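Local atomic coordinates of uncharacterized HTH-type transcriptional regulator HI_0893 (Haemophilus influenzae, PDB entry 3QKX), a protein that probably binds regulatory DNA sequences as a TetR-family transcription factor, through an N-terminal helix-turn-helix head. Residues Gln12-Thr17 with Leu47-Lys52; Met21-Leu26 with Ala35-Val40; Glu57-Arg62 with Lys107-Leu112; Ala16-Met21 with Leu103-Gln108. All coordinates share one frame; numbering follows the deposited sequence.

Contact 1: Gln12-Thr17 with Leu47-Lys52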
loop_
_atom_site.group_PDB
_atom_site.type_symbol
_atom_site.label_atom_id
_atom_site.label_comp_id
_atom_site.label_asym_id
_atom_site.label_seq_id
_atom_site.Cartn_x
_atom_site.Cartn_y
_atom_site.Cartn_z
ATOM N N GLN A 12 -13.510 22.066 7.585
ATOM C CA GLN A 12 -14.797 21.474 7.945
ATOM C C GLN A 12 -15.295 20.575 6.813
ATOM O O GLN A 12 -15.669 19.443 7.046
ATOM C CB GLN A 12 -15.815 22.583 8.255
ATOM C CG GLN A 12 -17.071 22.126 8.992
ATOM C CD GLN A 12 -17.992 23.294 9.333
ATOM O OE1 GLN A 12 -17.528 24.360 9.715
ATOM N NE2 GLN A 12 -19.304 23.088 9.191
ATOM N N ILE A 13 -15.232 21.074 5.586
ATOM C CA ILE A 13 -15.655 20.311 4.414
ATOM C C ILE A 13 -14.671 19.172 4.097
ATOM O O ILE A 13 -15.098 18.057 3.773
ATOM C CB ILE A 13 -15.862 21.231 3.180
ATOM C CG1 ILE A 13 -17.071 22.166 3.411
ATOM C CG2 ILE A 13 -16.098 20.421 1.924
ATOM C CD1 ILE A 13 -17.059 23.467 2.564
ATOM N N PHE A 14 -13.369 19.430 4.221
ATOM C CA PHE A 14 -12.377 18.402 3.906
ATOM C C PHE A 14 -12.476 17.218 4.877
ATOM O O PHE A 14 -12.466 16.070 4.457
ATOM C CB PHE A 14 -10.946 18.969 3.911
ATOM C CG PHE A 14 -10.648 19.951 2.791
ATOM C CD1 PHE A 14 -11.095 19.740 1.488
ATOM C CD2 PHE A 14 -9.850 21.057 3.043
ATOM C CE1 PHE A 14 -10.799 20.643 0.486
ATOM C CE2 PHE A 14 -9.540 21.968 2.035
ATOM C CZ PHE A 14 -10.006 21.759 0.757
ATOM N N SER A 15 -12.587 17.526 6.167
ATOM C CA SER A 15 -12.860 16.535 7.203
ATOM C C SER A 15 -14.050 15.643 6.848
ATOM O O SER A 15 -14.003 14.441 7.031
ATOM C CB SER A 15 -13.130 17.252 8.534
ATOM O OG SER A 15 -13.707 16.378 9.497
ATOM N N ALA A 16 -15.121 16.262 6.366
ATOM C CA ALA A 16 -16.312 15.539 5.950
ATOM C C ALA A 16 -16.075 14.733 4.687
ATOM O O ALA A 16 -16.689 13.715 4.506
ATOM C CB ALA A 16 -17.503 16.536 5.745
ATOM N N THR A 17 -15.214 15.213 3.800
ATOM C CA THR A 17 -14.859 14.472 2.593
ATOM C C THR A 17 -14.219 13.130 2.954
ATOM O O THR A 17 -14.595 12.095 2.412
ATOM C CB THR A 17 -13.900 15.268 1.680
ATOM O OG1 THR A 17 -14.591 16.365 1.086
ATOM C CG2 THR A 17 -13.325 14.362 0.566
ATOM N N LEU A 47 -20.270 27.569 -3.595
ATOM C CA LEU A 47 -19.492 28.798 -3.661
ATOM C C LEU A 47 -18.010 28.533 -3.461
ATOM O O LEU A 47 -17.202 29.060 -4.201
ATOM C CB LEU A 47 -19.970 29.799 -2.619
ATOM C CG LEU A 47 -19.457 31.232 -2.775
ATOM C CD1 LEU A 47 -19.764 31.817 -4.152
ATOM C CD2 LEU A 47 -20.077 32.079 -1.702
ATOM N N TYR A 48 -17.674 27.700 -2.468
ATOM C CA TYR A 48 -16.267 27.327 -2.151
ATOM C C TYR A 48 -15.539 26.571 -3.238
ATOM O O TYR A 48 -14.369 26.835 -3.478
ATOM C CB TYR A 48 -16.177 26.523 -0.829
ATOM C CG TYR A 48 -15.990 27.441 0.329
ATOM C CD1 TYR A 48 -16.977 28.360 0.657
ATOM C CD2 TYR A 48 -14.796 27.488 1.021
ATOM C CE1 TYR A 48 -16.800 29.269 1.668
ATOM C CE2 TYR A 48 -14.611 28.397 2.053
ATOM C CZ TYR A 48 -15.617 29.292 2.364
ATOM O OH TYR A 48 -15.474 30.205 3.378
ATOM N N PHE A 49 -16.223 25.620 -3.872
ATOM C CA PHE A 49 -15.623 24.785 -4.922
ATOM C C PHE A 49 -16.521 24.758 -6.151
ATOM O O PHE A 49 -17.730 24.565 -6.027
ATOM C CB PHE A 49 -15.413 23.379 -4.406
ATOM C CG PHE A 49 -14.747 23.321 -3.060
ATOM C CD1 PHE A 49 -13.372 23.464 -2.940
ATOM C CD2 PHE A 49 -15.496 23.139 -1.911
ATOM C CE1 PHE A 49 -12.766 23.410 -1.705
ATOM C CE2 PHE A 49 -14.892 23.095 -0.672
ATOM C CZ PHE A 49 -13.531 23.230 -0.569
ATOM N N LYS A 50 -15.921 24.957 -7.330
ATOM C CA LYS A 50 -16.669 25.081 -8.601
ATOM C C LYS A 50 -17.531 23.843 -8.876
ATOM O O LYS A 50 -18.693 23.958 -9.264
ATOM C CB LYS A 50 -15.698 25.300 -9.781
ATOM C CG LYS A 50 -14.927 26.616 -9.747
ATOM N N ASN A 51 -16.933 22.669 -8.678
ATOM C CA ASN A 51 -17.634 21.388 -8.760
ATOM C C ASN A 51 -16.840 20.323 -7.995
ATOM O O ASN A 51 -15.812 20.641 -7.404
ATOM C CB ASN A 51 -17.864 20.989 -10.231
ATOM C CG ASN A 51 -16.579 20.980 -11.061
ATOM O OD1 ASN A 51 -15.473 20.820 -10.540
ATOM N ND2 ASN A 51 -16.734 21.146 -12.367
ATOM N N LYS A 52 -17.319 19.080 -8.000
ATOM C CA LYS A 52 -16.626 17.948 -7.350
ATOM C C LYS A 52 -15.132 17.810 -7.721
ATOM O O LYS A 52 -14.332 17.420 -6.880
ATOM C CB LYS A 52 -17.349 16.629 -7.678
ATOM C CG LYS A 52 -16.968 15.438 -6.797
ATOM C CD LYS A 52 -17.826 14.203 -7.131
#
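The DNA-binding head of a TetR-family regulator is a small helical bundle, and F49 packs against I13 and F14 of helix 6-23 inside it. F49 is the first residue to leave helical geometry after helix 42-48, and its CB is directed toward helix 6-23. CE2 takes up the isoleucine: I13 CD1 lies 3.9 Å from F49 CE2, at the ring edge and near its plane, and I13 CG2 sits 3.9 Å from F49 CE2 as well. CG2 and CD1 thus both meet the ring at one carbon, with the two side chains running past each other in opposite directions. F14 meets the tip of the ring, its CE1 3.9 Å from F49 CZ; the two rings are oblique, planes at 51° and centroids 5.8 Å apart. Helix 42-48 stands in the place of the recognition helix of the predicted helix-turn-helix motif, so F49 ties the end of that helix to helix 6-23. F14 reaches the ring because its CG stands anti to the carbonyl carbon (chi1 -68°). R62 of helix 52-72 packs against F14, and Q58 against F49. One turn along from I13, T17 OG1 donates to I13 O at 3.2 Å, from above the carbonyl plane, so this oxygen serves both the hydroxyl and the backbone N of T17.

Contact 2: Met21-Leu26 with Ala35-Val40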
loop_
_atom_site.group_PDB
_atom_site.type_symbol
_atom_site.label_atom_id
_atom_site.label_comp_id
_atom_site.label_asym_id
_atom_site.label_seq_id
_atom_site.Cartn_x
_atom_site.Cartn_y
_atom_site.Cartn_z
HETATM N N MSE A 21 -15.866 9.467 2.191
HETATM C CA MSE A 21 -14.985 8.583 1.422
HETATM C C MSE A 21 -14.701 7.250 2.142
HETATM O O MSE A 21 -14.572 6.219 1.496
HETATM C CB MSE A 21 -13.671 9.297 1.096
HETATM C CG MSE A 21 -12.945 8.721 -0.085
HETATM SE SE MSE A 21 -11.220 9.517 -0.295
HETATM C CE MSE A 21 -11.738 11.328 -0.657
ATOM N N ALA A 22 -14.569 7.290 3.467
ATOM C CA ALA A 22 -14.290 6.102 4.255
ATOM C C ALA A 22 -15.531 5.194 4.401
ATOM O O ALA A 22 -15.408 3.962 4.367
ATOM C CB ALA A 22 -13.747 6.498 5.617
ATOM N N ARG A 23 -16.719 5.795 4.527
ATOM C CA ARG A 23 -17.960 5.020 4.758
ATOM C C ARG A 23 -18.619 4.504 3.464
ATOM O O ARG A 23 -18.854 3.288 3.319
ATOM C CB ARG A 23 -18.963 5.853 5.558
ATOM C CG ARG A 23 -18.474 6.191 6.965
ATOM C CD ARG A 23 -19.583 6.787 7.822
ATOM N NE ARG A 23 -19.052 7.786 8.768
ATOM C CZ ARG A 23 -19.769 8.759 9.354
ATOM N NH1 ARG A 23 -21.085 8.906 9.120
ATOM N NH2 ARG A 23 -19.167 9.602 10.188
ATOM N N GLU A 24 -18.939 5.429 2.556
ATOM C CA GLU A 24 -19.342 5.101 1.188
ATOM C C GLU A 24 -18.073 5.153 0.333
ATOM O O GLU A 24 -16.990 5.400 0.861
ATOM C CB GLU A 24 -20.374 6.112 0.687
ATOM C CG GLU A 24 -21.588 6.300 1.622
ATOM C CD GLU A 24 -22.502 7.434 1.185
ATOM O OE1 GLU A 24 -22.121 8.621 1.339
ATOM O OE2 GLU A 24 -23.611 7.141 0.708
ATOM N N GLY A 25 -18.190 4.921 -0.975
ATOM C CA GLY A 25 -17.020 5.035 -1.888
ATOM C C GLY A 25 -16.721 6.468 -2.350
ATOM O O GLY A 25 -17.598 7.319 -2.320
ATOM N N LEU A 26 -15.476 6.715 -2.783
ATOM C CA LEU A 26 -15.090 7.964 -3.492
ATOM C C LEU A 26 -15.971 8.260 -4.711
ATOM O O LEU A 26 -16.320 9.423 -4.965
ATOM C CB LEU A 26 -13.617 7.892 -3.933
ATOM C CG LEU A 26 -13.035 8.954 -4.881
ATOM C CD1 LEU A 26 -13.347 10.354 -4.409
ATOM C CD2 LEU A 26 -11.538 8.772 -5.002
ATOM N N ALA A 35 -22.064 18.358 1.684
ATOM C CA ALA A 35 -22.589 19.504 2.441
ATOM C C ALA A 35 -23.349 19.027 3.676
ATOM O O ALA A 35 -23.157 19.575 4.767
ATOM C CB ALA A 35 -23.479 20.344 1.571
ATOM N N LYS A 36 -24.203 18.009 3.505
ATOM C CA LYS A 36 -24.979 17.454 4.624
ATOM C C LYS A 36 -24.031 16.921 5.687
ATOM O O LYS A 36 -24.186 17.213 6.873
ATOM C CB LYS A 36 -25.939 16.337 4.156
ATOM N N GLU A 37 -23.016 16.185 5.237
ATOM C CA GLU A 37 -21.993 15.634 6.123
ATOM C C GLU A 37 -21.202 16.724 6.833
ATOM O O GLU A 37 -20.862 16.567 7.997
ATOM C CB GLU A 37 -21.039 14.705 5.334
ATOM C CG GLU A 37 -20.033 13.905 6.179
ATOM C CD GLU A 37 -20.684 13.045 7.278
ATOM O OE1 GLU A 37 -21.787 12.506 7.049
ATOM O OE2 GLU A 37 -20.089 12.925 8.372
ATOM N N ALA A 38 -20.938 17.833 6.141
ATOM C CA ALA A 38 -20.158 18.933 6.728
ATOM C C ALA A 38 -20.987 19.904 7.573
ATOM O O ALA A 38 -20.409 20.733 8.264
ATOM C CB ALA A 38 -19.400 19.695 5.630
ATOM N N ASN A 39 -22.326 19.806 7.516
ATOM C CA ASN A 39 -23.221 20.756 8.188
ATOM C C ASN A 39 -23.058 22.181 7.599
ATOM O O ASN A 39 -22.993 23.171 8.324
ATOM C CB ASN A 39 -22.998 20.718 9.719
ATOM C CG ASN A 39 -24.274 21.012 10.528
ATOM O OD1 ASN A 39 -25.236 21.630 10.039
ATOM N ND2 ASN A 39 -24.281 20.558 11.780
ATOM N N VAL A 40 -22.980 22.249 6.270
ATOM C CA VAL A 40 -22.964 23.495 5.542
ATOM C C VAL A 40 -24.086 23.499 4.509
ATOM O O VAL A 40 -24.463 22.453 4.001
ATOM C CB VAL A 40 -21.609 23.745 4.833
ATOM C CG1 VAL A 40 -20.505 23.811 5.835
ATOM C CG2 VAL A 40 -21.344 22.698 3.824
#
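E37 OE2 is the oxygen that two arginines of helix 6-23 share: R19 NH1 makes the close salt bridge, and R23 NH2 a long one, at 3.9 Å. In the second the R23 guanidinium is turned so that none of its hydrogens is aimed at OE2; the attraction is electrostatic, and solvent at exposed R23 probably screens it further. The guanidinium and carboxylate planes stand 82° apart. R23 arrives from the end of helix 6-23, its chain bent at chi3 and crossing the E37 side chain at about a right angle. E37 reaches over with CG anti to its backbone N (chi1 -172°), then bends at chi2, which brings OE2 round to the arginines while the side chain packs on A16. Helix 31-38, which carries E37, is the first helix of the predicted helix-turn-helix motif. It finishes in a Schellman motif at N39, where phi turns positive (64°); V40 N bonds back to A35 O at 3.1 Å and N39 N to K36 O at 3.3 Å, and the chain is thereby turned toward helix 42-48. Just before that turn, A38 O accepts a hydrogen bond from Q12 NE2, a further polar tie to helix 6-23.

Contact 3: Glu57-Arg62 with Lys107-Leu112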
loop_
_atom_site.group_PDB
_atom_site.type_symbol
_atom_site.label_atom_id
_atom_site.label_comp_id
_atom_site.label_asym_id
_atom_site.label_seq_id
_atom_site.Cartn_x
_atom_site.Cartn_y
_atom_site.Cartn_z
ATOM N N GLU A 57 -9.399 18.174 -6.000
ATOM C CA GLU A 57 -8.057 18.746 -6.229
ATOM C C GLU A 57 -7.496 19.382 -4.965
ATOM O O GLU A 57 -6.408 19.022 -4.519
ATOM C CB GLU A 57 -8.059 19.799 -7.357
ATOM C CG GLU A 57 -8.230 19.242 -8.779
ATOM C CD GLU A 57 -7.515 20.074 -9.852
ATOM O OE1 GLU A 57 -6.262 20.094 -9.869
ATOM O OE2 GLU A 57 -8.210 20.682 -10.698
ATOM N N GLN A 58 -8.238 20.330 -4.399
ATOM C CA GLN A 58 -7.802 21.036 -3.182
ATOM C C GLN A 58 -7.666 20.078 -1.992
ATOM O O GLN A 58 -6.751 20.231 -1.173
ATOM C CB GLN A 58 -8.752 22.194 -2.838
ATOM C CG GLN A 58 -8.636 23.399 -3.786
ATOM C CD GLN A 58 -9.552 24.573 -3.390
ATOM O OE1 GLN A 58 -9.707 24.892 -2.200
ATOM N NE2 GLN A 58 -10.153 25.222 -4.393
ATOM N N PHE A 59 -8.564 19.093 -1.917
ATOM C CA PHE A 59 -8.504 18.055 -0.903
ATOM C C PHE A 59 -7.192 17.283 -0.978
ATOM O O PHE A 59 -6.551 17.059 0.046
ATOM C CB PHE A 59 -9.683 17.103 -1.076
ATOM C CG PHE A 59 -9.684 15.935 -0.118
ATOM C CD1 PHE A 59 -10.097 16.094 1.196
ATOM C CD2 PHE A 59 -9.310 14.678 -0.542
ATOM C CE1 PHE A 59 -10.139 15.013 2.072
ATOM C CE2 PHE A 59 -9.333 13.596 0.331
ATOM C CZ PHE A 59 -9.756 13.770 1.642
ATOM N N ALA A 60 -6.809 16.882 -2.191
ATOM C CA ALA A 60 -5.505 16.253 -2.438
ATOM C C ALA A 60 -4.381 17.072 -1.833
ATOM O O ALA A 60 -3.587 16.548 -1.059
ATOM C CB ALA A 60 -5.266 16.073 -3.932
ATOM N N HIS A 61 -4.344 18.364 -2.160
ATOM C CA HIS A 61 -3.312 19.279 -1.642
ATOM C C HIS A 61 -3.305 19.333 -0.127
ATOM O O HIS A 61 -2.248 19.370 0.494
ATOM C CB HIS A 61 -3.500 20.699 -2.199
ATOM C CG HIS A 61 -2.887 20.899 -3.546
ATOM N ND1 HIS A 61 -1.523 20.962 -3.736
ATOM C CD2 HIS A 61 -3.447 21.055 -4.769
ATOM C CE1 HIS A 61 -1.267 21.148 -5.021
ATOM N NE2 HIS A 61 -2.418 21.213 -5.669
ATOM N N ARG A 62 -4.496 19.343 0.453
ATOM C CA ARG A 62 -4.671 19.331 1.900
ATOM C C ARG A 62 -4.170 18.029 2.479
ATOM O O ARG A 62 -3.604 18.026 3.566
ATOM C CB ARG A 62 -6.151 19.590 2.253
ATOM C CG ARG A 62 -6.576 19.324 3.700
ATOM C CD ARG A 62 -7.243 17.981 3.828
ATOM N NE ARG A 62 -7.954 17.817 5.089
ATOM C CZ ARG A 62 -8.534 16.684 5.472
ATOM N NH1 ARG A 62 -8.469 15.587 4.714
ATOM N NH2 ARG A 62 -9.174 16.635 6.631
ATOM N N LYS A 107 -5.486 4.362 0.229
ATOM C CA LYS A 107 -5.500 3.627 -1.028
ATOM C C LYS A 107 -6.269 4.440 -2.078
ATOM O O LYS A 107 -5.719 4.809 -3.131
ATOM C CB LYS A 107 -6.131 2.242 -0.818
ATOM C CG LYS A 107 -5.341 1.343 0.174
ATOM N N GLN A 108 -7.513 4.779 -1.743
ATOM C CA GLN A 108 -8.363 5.593 -2.623
ATOM C C GLN A 108 -7.804 6.996 -2.982
ATOM O O GLN A 108 -8.235 7.576 -3.968
ATOM C CB GLN A 108 -9.765 5.743 -2.019
ATOM C CG GLN A 108 -10.617 4.484 -2.050
ATOM C CD GLN A 108 -11.977 4.701 -1.404
ATOM O OE1 GLN A 108 -13.002 4.757 -2.080
ATOM N NE2 GLN A 108 -11.986 4.835 -0.087
ATOM N N TYR A 109 -6.871 7.534 -2.193
ATOM C CA TYR A 109 -6.256 8.843 -2.505
ATOM C C TYR A 109 -5.539 8.885 -3.860
ATOM O O TYR A 109 -5.585 9.909 -4.538
ATOM C CB TYR A 109 -5.249 9.283 -1.415
ATOM C CG TYR A 109 -5.813 9.755 -0.067
ATOM C CD1 TYR A 109 -7.132 10.226 0.077
ATOM C CD2 TYR A 109 -4.991 9.790 1.054
ATOM C CE1 TYR A 109 -7.613 10.659 1.316
ATOM C CE2 TYR A 109 -5.463 10.228 2.288
ATOM C CZ TYR A 109 -6.780 10.664 2.413
ATOM O OH TYR A 109 -7.258 11.097 3.637
ATOM N N GLU A 110 -4.880 7.784 -4.248
ATOM C CA GLU A 110 -4.113 7.739 -5.517
ATOM C C GLU A 110 -4.967 7.945 -6.782
ATOM O O GLU A 110 -4.433 8.341 -7.818
ATOM C CB GLU A 110 -3.316 6.439 -5.632
ATOM C CG GLU A 110 -2.066 6.422 -4.759
ATOM C CD GLU A 110 -1.440 5.025 -4.634
ATOM O OE1 GLU A 110 -1.746 4.146 -5.481
ATOM O OE2 GLU A 110 -0.644 4.815 -3.686
ATOM N N SER A 111 -6.278 7.711 -6.684
ATOM C CA SER A 111 -7.224 8.069 -7.761
ATOM C C SER A 111 -7.534 9.586 -7.886
ATOM O O SER A 111 -8.183 9.995 -8.857
ATOM C CB SER A 111 -8.544 7.303 -7.590
ATOM O OG SER A 111 -8.332 5.903 -7.583
ATOM N N LEU A 112 -7.097 10.406 -6.920
ATOM C CA LEU A 112 -7.398 11.847 -6.942
ATOM C C LEU A 112 -6.573 12.573 -8.015
ATOM O O LEU A 112 -5.412 12.220 -8.233
ATOM C CB LEU A 112 -7.112 12.495 -5.577
ATOM C CG LEU A 112 -7.958 12.070 -4.369
ATOM C CD1 LEU A 112 -7.359 12.626 -3.085
ATOM C CD2 LEU A 112 -9.380 12.527 -4.532
#
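F59 leaves helix 52-72 with its CG anti to the backbone N (chi1 177°), a torsion that turns the ring from CB toward L112 and Y109. Past CG, toward segment 107-112 it is one edge of the ring that touches. F59 CD2 meets L112 CD1 at 3.8 Å, and the next atom, CE2, is still 4.1 Å from that methyl. CE2 also makes the close approach to the tyrosine, 3.5 Å from Y109 CE1, and F59 CZ at the tip lies 3.8 Å from Y109 CE1. The two aromatic rings are oblique, planes at 67°, and their side chains cross at about a right angle. One residue along the helix, A60 CB touches L112 CD1 at 4.1 Å, so this leucine methyl is wedged between ring and alanine. L112 is placed by the type I turn Y109 to L112, closed by L112 N to Y109 O at 2.9 Å. Across this seam between the DNA-binding head and the C-terminal domain no hydrogen bond joins the two segments. The hydroxyl of Y109 bonds instead to D18 OD1 on helix 6-23: the two segments are held by apolar contact, while the bond to D18 orients the tyrosine.

Contact 4: Ala16-Met21 with Leu103-Gln108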
loop_
_atom_site.group_PDB
_atom_site.type_symbol
_atom_site.label_atom_id
_atom_site.label_comp_id
_atom_site.label_asym_id
_atom_site.label_seq_id
_atom_site.Cartn_x
_atom_site.Cartn_y
_atom_site.Cartn_z
ATOM N N ALA A 16 -15.121 16.262 6.366
ATOM C CA ALA A 16 -16.312 15.539 5.950
ATOM C C ALA A 16 -16.075 14.733 4.687
ATOM O O ALA A 16 -16.689 13.715 4.506
ATOM C CB ALA A 16 -17.503 16.536 5.745
ATOM N N THR A 17 -15.214 15.213 3.800
ATOM C CA THR A 17 -14.859 14.472 2.593
ATOM C C THR A 17 -14.219 13.130 2.954
ATOM O O THR A 17 -14.595 12.095 2.412
ATOM C CB THR A 17 -13.900 15.268 1.680
ATOM O OG1 THR A 17 -14.591 16.365 1.086
ATOM C CG2 THR A 17 -13.325 14.362 0.566
ATOM N N ASP A 18 -13.267 13.167 3.880
ATOM C CA ASP A 18 -12.676 11.959 4.434
ATOM C C ASP A 18 -13.728 10.947 4.883
ATOM O O ASP A 18 -13.711 9.796 4.441
ATOM C CB ASP A 18 -11.787 12.304 5.626
ATOM C CG ASP A 18 -10.346 12.475 5.250
ATOM O OD1 ASP A 18 -9.791 11.620 4.523
ATOM O OD2 ASP A 18 -9.741 13.434 5.752
ATOM N N ARG A 19 -14.658 11.397 5.723
ATOM C CA ARG A 19 -15.676 10.507 6.302
ATOM C C ARG A 19 -16.549 9.844 5.251
ATOM O O ARG A 19 -16.718 8.637 5.268
ATOM C CB ARG A 19 -16.566 11.267 7.290
ATOM C CG ARG A 19 -15.851 11.682 8.565
ATOM C CD ARG A 19 -16.826 12.273 9.589
ATOM N NE ARG A 19 -16.331 13.572 10.034
ATOM C CZ ARG A 19 -16.826 14.778 9.712
ATOM N NH1 ARG A 19 -17.955 14.932 8.998
ATOM N NH2 ARG A 19 -16.202 15.859 10.168
ATOM N N LEU A 20 -17.090 10.638 4.335
ATOM C CA LEU A 20 -17.966 10.116 3.277
ATOM C C LEU A 20 -17.159 9.190 2.341
ATOM O O LEU A 20 -17.685 8.187 1.834
ATOM C CB LEU A 20 -18.661 11.265 2.510
ATOM C CG LEU A 20 -20.062 11.016 1.933
HETATM N N MSE A 21 -15.866 9.467 2.191
HETATM C CA MSE A 21 -14.985 8.583 1.422
HETATM C C MSE A 21 -14.701 7.250 2.142
HETATM O O MSE A 21 -14.572 6.219 1.496
HETATM C CB MSE A 21 -13.671 9.297 1.096
HETATM C CG MSE A 21 -12.945 8.721 -0.085
HETATM SE SE MSE A 21 -11.220 9.517 -0.295
HETATM C CE MSE A 21 -11.738 11.328 -0.657
ATOM N N LEU A 103 -6.368 6.478 7.280
ATOM C CA LEU A 103 -5.781 5.182 6.920
ATOM C C LEU A 103 -6.622 4.435 5.854
ATOM O O LEU A 103 -6.060 3.925 4.894
ATOM C CB LEU A 103 -5.563 4.319 8.182
ATOM C CG LEU A 103 -4.993 2.923 8.005
ATOM C CD1 LEU A 103 -3.547 3.003 7.543
ATOM C CD2 LEU A 103 -5.142 2.136 9.311
ATOM N N SER A 104 -7.946 4.395 6.013
ATOM C CA SER A 104 -8.819 3.778 5.002
ATOM C C SER A 104 -8.668 4.429 3.642
ATOM O O SER A 104 -8.607 3.751 2.629
ATOM C CB SER A 104 -10.291 3.879 5.392
ATOM O OG SER A 104 -10.555 3.238 6.613
ATOM N N ASN A 105 -8.635 5.749 3.618
ATOM C CA ASN A 105 -8.627 6.469 2.352
ATOM C C ASN A 105 -7.252 6.511 1.650
ATOM O O ASN A 105 -7.202 6.780 0.451
ATOM C CB ASN A 105 -9.209 7.877 2.543
ATOM C CG ASN A 105 -10.664 7.846 2.963
ATOM O OD1 ASN A 105 -11.383 6.910 2.651
ATOM N ND2 ASN A 105 -11.105 8.879 3.673
ATOM N N LEU A 106 -6.160 6.213 2.368
ATOM C CA LEU A 106 -4.812 6.135 1.759
ATOM C C LEU A 106 -4.796 5.492 0.361
ATOM O O LEU A 106 -4.168 6.010 -0.572
ATOM C CB LEU A 106 -3.862 5.335 2.646
ATOM C CG LEU A 106 -3.202 5.991 3.852
ATOM C CD1 LEU A 106 -2.316 4.958 4.570
ATOM C CD2 LEU A 106 -2.392 7.192 3.453
ATOM N N LYS A 107 -5.486 4.362 0.229
ATOM C CA LYS A 107 -5.500 3.627 -1.028
ATOM C C LYS A 107 -6.269 4.440 -2.078
ATOM O O LYS A 107 -5.719 4.809 -3.131
ATOM C CB LYS A 107 -6.131 2.242 -0.818
ATOM C CG LYS A 107 -5.341 1.343 0.174
ATOM N N GLN A 108 -7.513 4.779 -1.743
ATOM C CA GLN A 108 -8.363 5.593 -2.623
ATOM C C GLN A 108 -7.804 6.996 -2.982
ATOM O O GLN A 108 -8.235 7.576 -3.968
ATOM C CB GLN A 108 -9.765 5.743 -2.019
ATOM C CG GLN A 108 -10.617 4.484 -2.050
ATOM C CD GLN A 108 -11.977 4.701 -1.404
ATOM O OE1 GLN A 108 -13.002 4.757 -2.080
ATOM N NE2 GLN A 108 -11.986 4.835 -0.087
#
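N105 and D18 lie almost in one plane, the asparagine amide and the aspartate carboxylate only 5° apart, and N105 ND2 gives both its N-H bonds to D18. One goes to the backbone, N105 ND2 to D18 O at 2.9 Å, the donor tilted from the carbonyl plane. The other runs from N105 ND2 to D18 OD1 at 3.2 Å and meets the anti lone pair of that oxygen. Both acceptors lie close to the amide plane, so the pair of bonds should fix its rotation. The carboxylate is itself engaged further: R62 NH1 makes a salt bridge to D18 OD2, and Y109, too, uses OD1. The charge partner R62 is likely to keep D18 ionised. Helix 6-23, the first of the DNA-binding head, and helix 100-109 of the C-terminal domain cross here at 81°, their local axes 9.6 Å apart. In TetR-family relatives such packing can pass ligand-induced changes to the head; whether it does so here is not known. M21, a selenomethionine, runs at a slant to N105. Its CG is anti to the backbone N (chi1 -158°), which sets M21 CG 3.6 Å from N105 OD1 and swings SE alongside the asparagine, 3.7 Å from N105 CG. Farther along, the extended Q108 side chain brings NE2 to M21 O, a weak hydrogen bond at 3.3 Å, while Q108 OE1 accepts from L26 N beyond the helix end.

In the fold
Helix 6-23 runs through contacts 1, 2 and 4, and contact 3 joins them through neighbouring side chains. Contacts 1 and 2 lie wholly inside the DNA-binding head, whereas 3 and 4 join that head to helix 100-109 and the turn at its end. Contacts 1, 3 and 4 are buried; contact 2 is at the surface. Chemistry follows place: 1 and 3 are apolar and built round phenylalanines, 2 is a solvent-side charge pair, and 4 buries a directional amide-carboxylate pairing. D18 links contacts 3 and 4, so the polar and apolar halves of the domain junction interlock, and R19 links contacts 4 and 2.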